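Local coordinates for uridylate kinase (Bacillus anthracis, PDB 2JJX), which catalyses, as a bacterial UMP kinase of the amino acid kinase family, the ATP-dependent phosphorylation of UMP to UDP in pyrimidine biosynthesis, at residues I56-G61 / I89-L94; I17-G22 / L166-G171; M188-N193 / G237-T242. All blocks are in the same frame, centred on the assembly; numbering follows the deposited sequence.

Interaction 1: I56-G61 / I89-L94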
ATOM      1  N   ILE A  56     -20.386 -11.106 -10.657  1.00 31.33           N
ATOM      2  CA  ILE A  56     -20.171 -11.014 -12.101  1.00 30.56           C
ATOM      3  C   ILE A  56     -18.700 -10.864 -12.431  1.00 37.91           C
ATOM      4  O   ILE A  56     -17.986 -10.127 -11.752  1.00 46.46           O
ATOM      5  CB  ILE A  56     -21.021  -9.884 -12.711  1.00 35.88           C
ATOM      6  CG1 ILE A  56     -22.468  -9.967 -12.219  1.00 30.89           C
ATOM      7  CG2 ILE A  56     -20.879  -9.798 -14.225  1.00 37.62           C
ATOM      8  CD1 ILE A  56     -23.405  -9.009 -12.900  1.00 55.82           C
ATOM      9  N   VAL A  57     -18.245 -11.583 -13.453  1.00 37.24           N
ATOM     10  CA  VAL A  57     -16.870 -11.468 -13.940  1.00 34.36           C
ATOM     11  C   VAL A  57     -16.905 -11.110 -15.433  1.00 44.99           C
ATOM     12  O   VAL A  57     -17.530 -11.797 -16.235  1.00 48.00           O
ATOM     13  CB  VAL A  57     -16.049 -12.727 -13.627  1.00 34.07           C
ATOM     14  CG1 VAL A  57     -14.716 -12.688 -14.324  1.00 33.82           C
ATOM     15  CG2 VAL A  57     -15.837 -12.860 -12.135  1.00 35.56           C
ATOM     16  N   ILE A  58     -16.371  -9.941 -15.784  1.00 46.28           N
ATOM     17  CA  ILE A  58     -16.381  -9.489 -17.184  1.00 44.27           C
ATOM     18  C   ILE A  58     -14.986  -9.572 -17.797  1.00 45.22           C
ATOM     19  O   ILE A  58     -13.993  -9.350 -17.116  1.00 42.09           O
ATOM     20  CB  ILE A  58     -16.925  -8.034 -17.352  1.00 44.35           C
ATOM     21  CG1 ILE A  58     -17.566  -7.541 -16.069  1.00 46.97           C
ATOM     22  CG2 ILE A  58     -17.915  -7.913 -18.514  1.00 33.44           C
ATOM     23  CD1 ILE A  58     -18.627  -6.510 -16.342  1.00 50.20           C
ATOM     24  N   GLY A  59     -14.923  -9.801 -19.103  1.00 43.08           N
ATOM     25  CA  GLY A  59     -13.673  -9.797 -19.834  1.00 44.47           C
ATOM     26  C   GLY A  59     -13.394  -8.392 -20.342  1.00 53.80           C
ATOM     27  O   GLY A  59     -14.258  -7.523 -20.223  1.00 54.92           O
ATOM     28  N   GLY A  60     -12.199  -8.142 -20.874  1.00 50.97           N
ATOM     29  CA  GLY A  60     -11.881  -6.816 -21.377  1.00 51.28           C
ATOM     30  C   GLY A  60     -11.784  -6.726 -22.872  1.00 50.84           C
ATOM     31  O   GLY A  60     -11.143  -5.852 -23.409  1.00 51.26           O
ATOM     32  N   GLY A  61     -12.392  -7.683 -23.546  1.00 43.71           N
ATOM     33  CA  GLY A  61     -12.285  -7.814 -24.987  1.00 43.56           C
ATOM     34  C   GLY A  61     -12.760  -6.695 -25.905  1.00 52.45           C
ATOM     35  O   GLY A  61     -12.322  -6.580 -27.048  1.00 53.54           O
ATOM     36  N   ILE A  89     -12.542  -1.376 -16.239  1.00 35.28           N
ATOM     37  CA  ILE A  89     -13.286  -0.318 -16.912  1.00 33.38           C
ATOM     38  C   ILE A  89     -14.713  -0.805 -17.135  1.00 39.11           C
ATOM     39  O   ILE A  89     -15.664  -0.111 -16.814  1.00 42.71           O
ATOM     40  CB  ILE A  89     -12.605   0.080 -18.240  1.00 35.60           C
ATOM     41  CG1 ILE A  89     -11.279   0.784 -17.977  1.00 34.75           C
ATOM     42  CG2 ILE A  89     -13.517   0.897 -19.124  1.00 30.27           C
ATOM     43  CD1 ILE A  89     -10.565   1.182 -19.253  1.00 49.42           C
ATOM     44  N   ASN A  90     -14.850  -2.025 -17.648  1.00 38.68           N
ATOM     45  CA  ASN A  90     -16.156  -2.624 -17.914  1.00 35.39           C
ATOM     46  C   ASN A  90     -16.931  -2.832 -16.618  1.00 40.97           C
ATOM     47  O   ASN A  90     -18.149  -2.660 -16.587  1.00 41.94           O
ATOM     48  CB  ASN A  90     -16.006  -3.970 -18.613  1.00 33.34           C
ATOM     49  CG  ASN A  90     -15.637  -3.843 -20.084  1.00 49.37           C
ATOM     50  OD1 ASN A  90     -15.557  -2.746 -20.631  1.00 54.13           O
ATOM     51  ND2 ASN A  90     -15.399  -4.983 -20.732  1.00 38.54           N
ATOM     52  N   SER A  91     -16.231  -3.237 -15.562  1.00 37.67           N
ATOM     53  CA  SER A  91     -16.870  -3.446 -14.267  1.00 37.59           C
ATOM     54  C   SER A  91     -17.523  -2.140 -13.815  1.00 42.81           C
ATOM     55  O   SER A  91     -18.706  -2.088 -13.454  1.00 39.90           O
ATOM     56  CB  SER A  91     -15.834  -3.897 -13.229  1.00 35.07           C
ATOM     57  OG  SER A  91     -15.346  -5.197 -13.543  1.00 42.93           O
ATOM     58  N   LEU A  92     -16.730  -1.075 -13.863  1.00 38.48           N
ATOM     59  CA  LEU A  92     -17.187   0.241 -13.450  1.00 36.21           C
ATOM     60  C   LEU A  92     -18.367   0.721 -14.278  1.00 50.68           C
ATOM     61  O   LEU A  92     -19.365   1.161 -13.702  1.00 57.65           O
ATOM     62  CB  LEU A  92     -16.065   1.244 -13.557  1.00 34.86           C
ATOM     63  CG  LEU A  92     -15.212   1.443 -12.317  1.00 33.53           C
ATOM     64  CD1 LEU A  92     -15.320   0.292 -11.329  1.00 28.03           C
ATOM     65  CD2 LEU A  92     -13.785   1.709 -12.782  1.00 35.16           C
ATOM     66  N   MET A  93     -18.272   0.626 -15.608  1.00 40.93           N
ATOM     67  CA  MET A  93     -19.419   0.909 -16.476  1.00 39.04           C
ATOM     68  C   MET A  93     -20.633   0.112 -16.017  1.00 47.00           C
ATOM     69  O   MET A  93     -21.561   0.675 -15.466  1.00 56.61           O
ATOM     70  CB  MET A  93     -19.128   0.559 -17.923  1.00 41.90           C
ATOM     71  CG  MET A  93     -18.694   1.759 -18.750  1.00 49.65           C
ATOM     72  SD  MET A  93     -19.964   3.044 -19.030  1.00 51.21           S
ATOM     73  CE  MET A  93     -21.246   2.051 -19.625  1.00 47.47           C
ATOM     74  N   LEU A  94     -20.595  -1.200 -16.204  1.00 40.37           N
ATOM     75  CA  LEU A  94     -21.635  -2.125 -15.749  1.00 40.68           C
ATOM     76  C   LEU A  94     -22.267  -1.709 -14.421  1.00 46.42           C
ATOM     77  O   LEU A  94     -23.485  -1.772 -14.251  1.00 47.08           O
ATOM     78  CB  LEU A  94     -21.039  -3.532 -15.599  1.00 40.12           C
ATOM     79  CG  LEU A  94     -21.895  -4.776 -15.860  1.00 46.63           C
ATOM     80  CD1 LEU A  94     -22.004  -5.625 -14.616  1.00 47.82           C
ATOM     81  CD2 LEU A  94     -23.266  -4.477 -16.433  1.00 52.14           C
TER

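Interaction 2: I17-G22 / L166-G171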
ATOM      1  N   ILE A  17     -21.806 -15.080 -12.670  1.00 34.24           N
ATOM      2  CA  ILE A  17     -22.030 -14.901 -14.087  1.00 29.81           C
ATOM      3  C   ILE A  17     -20.760 -14.485 -14.819  1.00 37.10           C
ATOM      4  O   ILE A  17     -20.157 -13.472 -14.506  1.00 33.75           O
ATOM      5  CB  ILE A  17     -23.137 -13.943 -14.381  1.00 28.64           C
ATOM      6  CG1 ILE A  17     -24.440 -14.442 -13.766  1.00 32.05           C
ATOM      7  CG2 ILE A  17     -23.253 -13.779 -15.876  1.00 19.94           C
ATOM      8  CD1 ILE A  17     -25.502 -13.338 -13.607  1.00 37.86           C
ATOM      9  N   LYS A  18     -20.357 -15.274 -15.807  1.00 36.65           N
ATOM     10  CA  LYS A  18     -19.184 -14.929 -16.581  1.00 38.28           C
ATOM     11  C   LYS A  18     -19.655 -14.377 -17.916  1.00 47.55           C
ATOM     12  O   LYS A  18     -20.403 -15.034 -18.655  1.00 43.12           O
ATOM     13  CB  LYS A  18     -18.252 -16.134 -16.757  1.00 38.59           C
ATOM     14  CG  LYS A  18     -17.626 -16.245 -18.130  1.00 54.23           C
ATOM     15  CD  LYS A  18     -16.168 -15.857 -18.080  1.00 62.87           C
ATOM     16  CE  LYS A  18     -15.445 -16.409 -19.305  1.00 69.99           C
ATOM     17  NZ  LYS A  18     -15.772 -15.676 -20.580  1.00 89.66           N
ATOM     18  N   LEU A  19     -19.263 -13.124 -18.143  1.00 44.61           N
ATOM     19  CA  LEU A  19     -19.618 -12.327 -19.305  1.00 43.37           C
ATOM     20  C   LEU A  19     -18.333 -11.937 -20.028  1.00 48.51           C
ATOM     21  O   LEU A  19     -17.413 -11.390 -19.418  1.00 49.88           O
ATOM     22  CB  LEU A  19     -20.221 -11.013 -18.798  1.00 45.68           C
ATOM     23  CG  LEU A  19     -21.683 -10.618 -18.967  1.00 50.95           C
ATOM     24  CD1 LEU A  19     -22.236 -11.374 -20.150  1.00 54.43           C
ATOM     25  CD2 LEU A  19     -22.419 -10.963 -17.694  1.00 58.51           C
ATOM     26  N   SER A  20     -18.307 -12.105 -21.343  1.00 47.20           N
ATOM     27  CA  SER A  20     -17.158 -11.677 -22.128  1.00 50.85           C
ATOM     28  C   SER A  20     -17.310 -10.190 -22.397  1.00 56.15           C
ATOM     29  O   SER A  20     -18.420  -9.682 -22.468  1.00 55.72           O
ATOM     30  CB  SER A  20     -17.059 -12.454 -23.461  1.00 60.05           C
ATOM     31  OG  SER A  20     -15.744 -12.967 -23.678  1.00 96.69           O
ATOM     32  N   GLY A  21     -16.189  -9.497 -22.547  1.00 53.82           N
ATOM     33  CA  GLY A  21     -16.182  -8.084 -22.866  1.00 54.06           C
ATOM     34  C   GLY A  21     -16.880  -7.779 -24.172  1.00 55.20           C
ATOM     35  O   GLY A  21     -17.504  -6.745 -24.328  1.00 55.82           O
ATOM     36  N   GLY A  22     -16.814  -8.710 -25.105  1.00 48.98           N
ATOM     37  CA  GLY A  22     -17.434  -8.560 -26.407  1.00 52.93           C
ATOM     38  C   GLY A  22     -18.944  -8.379 -26.389  1.00 65.09           C
ATOM     39  O   GLY A  22     -19.542  -7.882 -27.340  1.00 69.47           O
ATOM     40  N   LEU A 166     -22.608 -19.508 -14.463  1.00 34.24           N
ATOM     41  CA  LEU A 166     -23.312 -19.396 -15.724  1.00 32.43           C
ATOM     42  C   LEU A 166     -22.396 -18.662 -16.684  1.00 38.23           C
ATOM     43  O   LEU A 166     -21.973 -17.546 -16.426  1.00 42.33           O
ATOM     44  CB  LEU A 166     -24.651 -18.678 -15.536  1.00 31.28           C
ATOM     45  CG  LEU A 166     -25.452 -19.006 -14.279  1.00 29.77           C
ATOM     46  CD1 LEU A 166     -26.334 -17.812 -13.995  1.00 28.07           C
ATOM     47  CD2 LEU A 166     -26.293 -20.229 -14.484  1.00 34.81           C
ATOM     48  N   VAL A 167     -21.953 -19.380 -17.705  1.00 35.34           N
ATOM     49  CA  VAL A 167     -21.064 -18.819 -18.698  1.00 32.98           C
ATOM     50  C   VAL A 167     -21.836 -18.382 -19.940  1.00 42.49           C
ATOM     51  O   VAL A 167     -22.245 -19.191 -20.779  1.00 43.86           O
ATOM     52  CB  VAL A 167     -19.900 -19.746 -18.971  1.00 36.91           C
ATOM     53  CG1 VAL A 167     -20.055 -21.022 -18.180  1.00 41.66           C
ATOM     54  CG2 VAL A 167     -19.749 -20.015 -20.455  1.00 36.33           C
ATOM     55  N   ALA A 168     -22.181 -17.104 -19.952  1.00 46.43           N
ATOM     56  CA  ALA A 168     -22.940 -16.541 -21.050  1.00 50.47           C
ATOM     57  C   ALA A 168     -22.153 -16.459 -22.361  1.00 67.96           C
ATOM     58  O   ALA A 168     -21.082 -15.862 -22.434  1.00 72.98           O
ATOM     59  CB  ALA A 168     -23.461 -15.171 -20.653  1.00 50.29           C
ATOM     60  N   LYS A 169     -22.724 -17.041 -23.408  1.00 68.88           N
ATOM     61  CA  LYS A 169     -22.141 -17.018 -24.747  1.00 70.93           C
ATOM     62  C   LYS A 169     -23.050 -16.153 -25.617  1.00 71.49           C
ATOM     63  O   LYS A 169     -24.238 -15.969 -25.304  1.00 60.42           O
ATOM     64  CB  LYS A 169     -22.111 -18.433 -25.346  1.00 78.48           C
ATOM     65  CG  LYS A 169     -20.862 -19.249 -25.024  1.00 77.00           C
ATOM     66  CD  LYS A 169     -19.867 -18.437 -24.208  1.00 73.08           C
ATOM     67  CE  LYS A 169     -18.456 -19.004 -24.335  1.00 78.70           C
ATOM     68  NZ  LYS A 169     -18.503 -20.477 -24.544  1.00 75.08           N
ATOM     69  N   GLN A 170     -22.488 -15.616 -26.699  1.00 75.77           N
ATOM     70  CA  GLN A 170     -23.273 -14.854 -27.662  1.00 76.58           C
ATOM     71  C   GLN A 170     -23.368 -15.621 -28.979  1.00 86.37           C
ATOM     72  O   GLN A 170     -22.363 -16.087 -29.521  1.00 77.72           O
ATOM     73  CB  GLN A 170     -22.785 -13.402 -27.863  1.00 79.80           C
ATOM     74  CG  GLN A 170     -21.314 -13.110 -27.618  1.00 93.23           C
ATOM     75  CD  GLN A 170     -20.873 -11.740 -28.138  1.00113.58           C
ATOM     76  OE1 GLN A 170     -21.670 -10.797 -28.214  1.00105.77           O
ATOM     77  NE2 GLN A 170     -19.587 -11.627 -28.484  1.00 93.93           N
ATOM     78  N   GLY A 171     -24.605 -15.873 -29.398  1.00 89.92           N
ATOM     79  CA  GLY A 171     -24.914 -16.579 -30.631  1.00 86.44           C
ATOM     80  C   GLY A 171     -25.128 -18.084 -30.565  1.00 86.42           C
ATOM     81  O   GLY A 171     -26.077 -18.602 -31.168  1.00 82.12           O
TER

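Interaction 3: M188-N193 / G237-T242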
ATOM      1  N   MET A 188     -26.054 -30.676 -29.855  1.00 68.44           N
ATOM      2  CA  MET A 188     -25.778 -29.936 -28.627  1.00 66.42           C
ATOM      3  C   MET A 188     -26.028 -30.842 -27.432  1.00 71.98           C
ATOM      4  O   MET A 188     -27.035 -31.548 -27.373  1.00 76.23           O
ATOM      5  CB  MET A 188     -26.672 -28.696 -28.539  1.00 66.85           C
ATOM      6  CG  MET A 188     -26.360 -27.771 -27.368  1.00 65.00           C
ATOM      7  SD  MET A 188     -27.750 -26.677 -27.040  1.00 60.71           S
ATOM      8  CE  MET A 188     -28.059 -26.141 -28.695  1.00 58.70           C
ATOM      9  N   TYR A 189     -25.109 -30.809 -26.475  1.00 61.08           N
ATOM     10  CA  TYR A 189     -25.226 -31.624 -25.279  1.00 54.11           C
ATOM     11  C   TYR A 189     -26.234 -31.012 -24.337  1.00 59.18           C
ATOM     12  O   TYR A 189     -26.236 -29.807 -24.103  1.00 62.70           O
ATOM     13  CB  TYR A 189     -23.898 -31.662 -24.552  1.00 52.23           C
ATOM     14  CG  TYR A 189     -22.829 -32.393 -25.299  1.00 57.71           C
ATOM     15  CD1 TYR A 189     -22.670 -33.758 -25.136  1.00 62.23           C
ATOM     16  CD2 TYR A 189     -21.944 -31.715 -26.135  1.00 60.91           C
ATOM     17  CE1 TYR A 189     -21.674 -34.447 -25.815  1.00 69.58           C
ATOM     18  CE2 TYR A 189     -20.900 -32.381 -26.772  1.00 63.22           C
ATOM     19  CZ  TYR A 189     -20.801 -33.759 -26.645  1.00 83.14           C
ATOM     20  OH  TYR A 189     -19.812 -34.456 -27.312  1.00 94.06           O
ATOM     21  N   ARG A 190     -27.086 -31.852 -23.773  1.00 55.32           N
ATOM     22  CA  ARG A 190     -28.016 -31.375 -22.766  1.00 58.44           C
ATOM     23  C   ARG A 190     -27.136 -31.354 -21.528  1.00 64.80           C
ATOM     24  O   ARG A 190     -27.120 -30.386 -20.767  1.00 71.73           O
ATOM     25  CB  ARG A 190     -29.158 -32.381 -22.561  1.00 59.18           C
ATOM     26  CG  ARG A 190     -30.026 -32.115 -21.339  1.00 57.57           C
ATOM     27  CD  ARG A 190     -30.696 -30.757 -21.462  1.00 86.26           C
ATOM     28  NE  ARG A 190     -31.621 -30.762 -22.588  1.00 93.21           N
ATOM     29  CZ  ARG A 190     -31.773 -29.756 -23.444  1.00103.07           C
ATOM     30  NH1 ARG A 190     -31.100 -28.617 -23.283  1.00 61.71           N
ATOM     31  NH2 ARG A 190     -32.628 -29.887 -24.452  1.00 94.33           N
ATOM     32  N   LYS A 191     -26.323 -32.396 -21.411  1.00 51.29           N
ATOM     33  CA  LYS A 191     -25.412 -32.552 -20.288  1.00 51.98           C
ATOM     34  C   LYS A 191     -24.036 -32.937 -20.814  1.00 58.74           C
ATOM     35  O   LYS A 191     -23.921 -33.622 -21.831  1.00 63.16           O
ATOM     36  CB  LYS A 191     -25.914 -33.629 -19.324  1.00 54.05           C
ATOM     37  CG  LYS A 191     -27.007 -33.162 -18.387  1.00 63.50           C
ATOM     38  CD  LYS A 191     -27.076 -34.042 -17.145  1.00 83.24           C
ATOM     39  CE  LYS A 191     -28.392 -34.802 -17.088  1.00 93.88           C
ATOM     40  NZ  LYS A 191     -28.159 -36.224 -16.712  1.00104.50           N
ATOM     41  N   LEU A 192     -23.005 -32.477 -20.116  1.00 50.48           N
ATOM     42  CA  LEU A 192     -21.620 -32.704 -20.504  1.00 49.69           C
ATOM     43  C   LEU A 192     -20.758 -33.009 -19.279  1.00 58.38           C
ATOM     44  O   LEU A 192     -20.694 -32.223 -18.348  1.00 59.75           O
ATOM     45  CB  LEU A 192     -21.078 -31.463 -21.228  1.00 46.68           C
ATOM     46  CG  LEU A 192     -19.658 -31.445 -21.806  1.00 46.83           C
ATOM     47  CD1 LEU A 192     -19.323 -32.801 -22.428  1.00 41.86           C
ATOM     48  CD2 LEU A 192     -19.529 -30.321 -22.828  1.00 54.33           C
ATOM     49  N   ASN A 193     -20.081 -34.145 -19.299  1.00 53.91           N
ATOM     50  CA  ASN A 193     -19.197 -34.513 -18.215  1.00 53.58           C
ATOM     51  C   ASN A 193     -17.942 -33.694 -18.363  1.00 58.21           C
ATOM     52  O   ASN A 193     -17.521 -33.408 -19.480  1.00 60.01           O
ATOM     53  CB  ASN A 193     -18.770 -35.961 -18.374  1.00 59.30           C
ATOM     54  CG  ASN A 193     -18.643 -36.653 -17.067  1.00 74.98           C
ATOM     55  OD1 ASN A 193     -19.712 -37.294 -16.659  1.00 67.18           O
ATOM     56  ND2 ASN A 193     -17.620 -36.575 -16.395  1.00 86.05           N
ATOM     57  N   GLY A 237     -34.587 -23.830 -12.933  1.00 56.06           N
ATOM     58  CA  GLY A 237     -34.548 -25.273 -13.035  1.00 53.28           C
ATOM     59  C   GLY A 237     -34.701 -25.806 -14.452  1.00 56.29           C
ATOM     60  O   GLY A 237     -34.522 -26.997 -14.688  1.00 56.19           O
ATOM     61  N   GLU A 238     -35.030 -24.951 -15.412  1.00 54.61           N
ATOM     62  CA  GLU A 238     -35.192 -25.422 -16.783  1.00 58.03           C
ATOM     63  C   GLU A 238     -33.928 -25.990 -17.403  1.00 77.17           C
ATOM     64  O   GLU A 238     -32.815 -25.767 -16.928  1.00 79.45           O
ATOM     65  CB  GLU A 238     -35.799 -24.349 -17.686  1.00 60.02           C
ATOM     66  CG  GLU A 238     -37.142 -23.819 -17.214  1.00 80.17           C
ATOM     67  CD  GLU A 238     -37.896 -23.091 -18.312  1.00121.70           C
ATOM     68  OE1 GLU A 238     -37.717 -23.460 -19.496  1.00 95.19           O
ATOM     69  OE2 GLU A 238     -38.698 -22.185 -17.983  1.00111.17           O
ATOM     70  N   HIS A 239     -34.115 -26.762 -18.462  1.00 88.19           N
ATOM     71  CA  HIS A 239     -32.987 -27.353 -19.161  1.00 93.31           C
ATOM     72  C   HIS A 239     -32.841 -26.708 -20.530  1.00 95.63           C
ATOM     73  O   HIS A 239     -33.471 -27.138 -21.500  1.00 95.64           O
ATOM     74  CB  HIS A 239     -33.157 -28.868 -19.279  1.00 95.79           C
ATOM     75  CG  HIS A 239     -32.833 -29.599 -18.015  1.00100.84           C
ATOM     76  ND1 HIS A 239     -31.579 -29.581 -17.448  1.00104.35           N
ATOM     77  CD2 HIS A 239     -33.617 -30.324 -17.178  1.00102.17           C
ATOM     78  CE1 HIS A 239     -31.596 -30.266 -16.317  1.00102.96           C
ATOM     79  NE2 HIS A 239     -32.824 -30.723 -16.131  1.00102.68           N
ATOM     80  N   VAL A 240     -32.103 -25.600 -20.560  1.00 86.29           N
ATOM     81  CA  VAL A 240     -31.819 -24.868 -21.792  1.00 80.44           C
ATOM     82  C   VAL A 240     -30.318 -24.676 -21.841  1.00 75.22           C
ATOM     83  O   VAL A 240     -29.675 -24.714 -20.806  1.00 72.56           O
ATOM     84  CB  VAL A 240     -32.604 -23.543 -21.898  1.00 80.85           C
ATOM     85  CG1 VAL A 240     -32.765 -22.889 -20.541  1.00 80.50           C
ATOM     86  CG2 VAL A 240     -31.939 -22.593 -22.877  1.00 80.13           C
ATOM     87  N   GLY A 241     -29.736 -24.640 -23.034  1.00 69.52           N
ATOM     88  CA  GLY A 241     -28.288 -24.548 -23.145  1.00 66.75           C
ATOM     89  C   GLY A 241     -27.636 -25.851 -22.711  1.00 63.83           C
ATOM     90  O   GLY A 241     -28.290 -26.887 -22.647  1.00 68.23           O
ATOM     91  N   THR A 242     -26.355 -25.811 -22.366  1.00 53.99           N
ATOM     92  CA  THR A 242     -25.612 -27.010 -21.946  1.00 49.43           C
ATOM     93  C   THR A 242     -25.244 -26.957 -20.452  1.00 47.80           C
ATOM     94  O   THR A 242     -24.920 -25.902 -19.932  1.00 52.55           O
ATOM     95  CB  THR A 242     -24.339 -27.188 -22.823  1.00 42.29           C
ATOM     96  OG1 THR A 242     -24.708 -27.723 -24.104  1.00 57.39           O
ATOM     97  CG2 THR A 242     -23.383 -28.113 -22.134  1.00 35.19           C
TER

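Interaction 1: I56-G61 / I89-L94
Helix 89-94 passes over strand 56-58 with the axes of these short segments 8.7 Å apart at closest and their directions 131° apart, Ile-58 facing Ser-91. Ile-56 and Ile-58 both direct their side chains at the helix while Val-57 points away, the usual alternation of a strand, which here puts both isoleucines on the face that helix 76-101 covers. The tip of Ile-58 does most of the apolar work: its CD1 lies 3.7 Å from Leu-94 CG and 3.9 Å from Asn-90 O. Further back along the strand, Ile-56 CD1 meets Leu-94 CD1 at 4.0 Å, the side chains nearly perpendicular. Such packing of a helix on a central, mostly parallel sheet belongs to the alpha/beta/alpha sandwich of the amino acid kinase fold. Where the strand gives way to glycines, the contact turns polar. Asn-90 CG stands anti to the carbonyl carbon (chi1 -75°), which presents the amide to Gly-59. ND2 donates a bent bond to Gly-59 O at 2.8 Å, approaching in the carbonyl plane of Gly-59, while that oxygen lies 23° out of the Asn-90 amide plane. A second bond from ND2 to Asn-62 OD1 helps fix the amide's rotation. Ser-91 OG, near Ile-58 CG1, is instead bonded to Thr-87 O.

Interaction 2: I17-G22 / L166-G171
Strands 17-19 and 166-169 run side by side in the same direction, 4.8 Å apart at closest with 26° between these short axes, Ile-17 pairing with Leu-166 and Lys-18 with Val-167. Both bonds across the pair belong to the backbone of Lys-18: its N donates to Leu-166 O at 2.9 Å, almost straight at 174°, and its O accepts from Ala-168 N at 3.0 Å over a more bent path. On one face of the sheet Ile-17 CG1 touches Leu-166 CD1 at 3.9 Å. Ile-17 CG1 (chi1 -60°) and Leu-166 CG both lie anti to the carbonyl carbon, torsions that bring the two chains together, and Met-231 packs against both. The other face carries Lys-18 and Val-167, with Lys-18 NZ in a long, weak ion pair with Asp-150. Further along, Leu-19 CD1 rests on Ala-168 CB at 4.0 Å, and Phe-225 touches both residues. Past the strand ends the chains separate, yet the extended side chain of Gln-170 lays its amide end loosely beside the Gly-22 carbonyl. Strands 14-19 and 164-169 are thus adjacent parallel strands in the middle of the amino acid kinase sheet, with helix 230-235 covering the Ile-17 and Leu-166 face.

Interaction 3: M188-N193 / G237-T242
The methylene chain of Arg-190 starts with CG anti to the backbone N (chi1 168°) and then bends twice, at chi2 and chi3, which swings the guanidinium back over the loop containing His-239. Thr-242 is turned with OG1 anti to its carbonyl carbon (chi1 -77°), and this sets the hydroxyl against the carbonyl of Tyr-189. There OG1 donates to Tyr-189 O at 2.6 Å, in the carbonyl plane and on a lone pair. The same hydroxyl is also bonded to Val-175 N, so two backbone groups from different parts of the chain hold it. Met-188 CG lies 3.7 Å from Thr-242 OG1, the two side chains running past one another head to tail. On the other side of the threonine's branch, the methyl CG2 approaches Leu-192 CB at 4.2 Å. Around the guanidinium, His-239 O sits over one face, 3.3 Å from Arg-190 NH1 but badly angled for a hydrogen bond, whereas Gly-241 O lies at the edge, near the plane. Arg-190 CD packs on His-239 CB at 3.8 Å, with the guanidinium and imidazole planes 40° apart. The loop 237-242 opens with Gly-237 in a Schellman motif that ends helix 230-235, on which Val-240 packs, and leads into strand 242-245, which lies beside strand 191-193, one of the two edge strands of the sheet within this chain.

Overall arrangement
All three contacts draw on one mixed sheet. Interactions 1 and 2 adjoin, their centres 11 Å apart, because strands 53-58 and 14-19 are neighbours: Val-57 N probably bonds to Ile-17 O at 2.9 Å, and Ile-58 CG2 packs on Leu-19 O at 3.6 Å. Along the chain, interaction 1 is nested within the loop that interaction 2 closes. Interaction 3 lies further out, its centre about 16 Å from that of interaction 2 and 27 Å from that of interaction 1, on the opposite side of the chain's centre from the latter. The side chain of Ser-91 is about 13 Å from a bound ATP, probably in the allosteric site, and its helix packs against a second subunit.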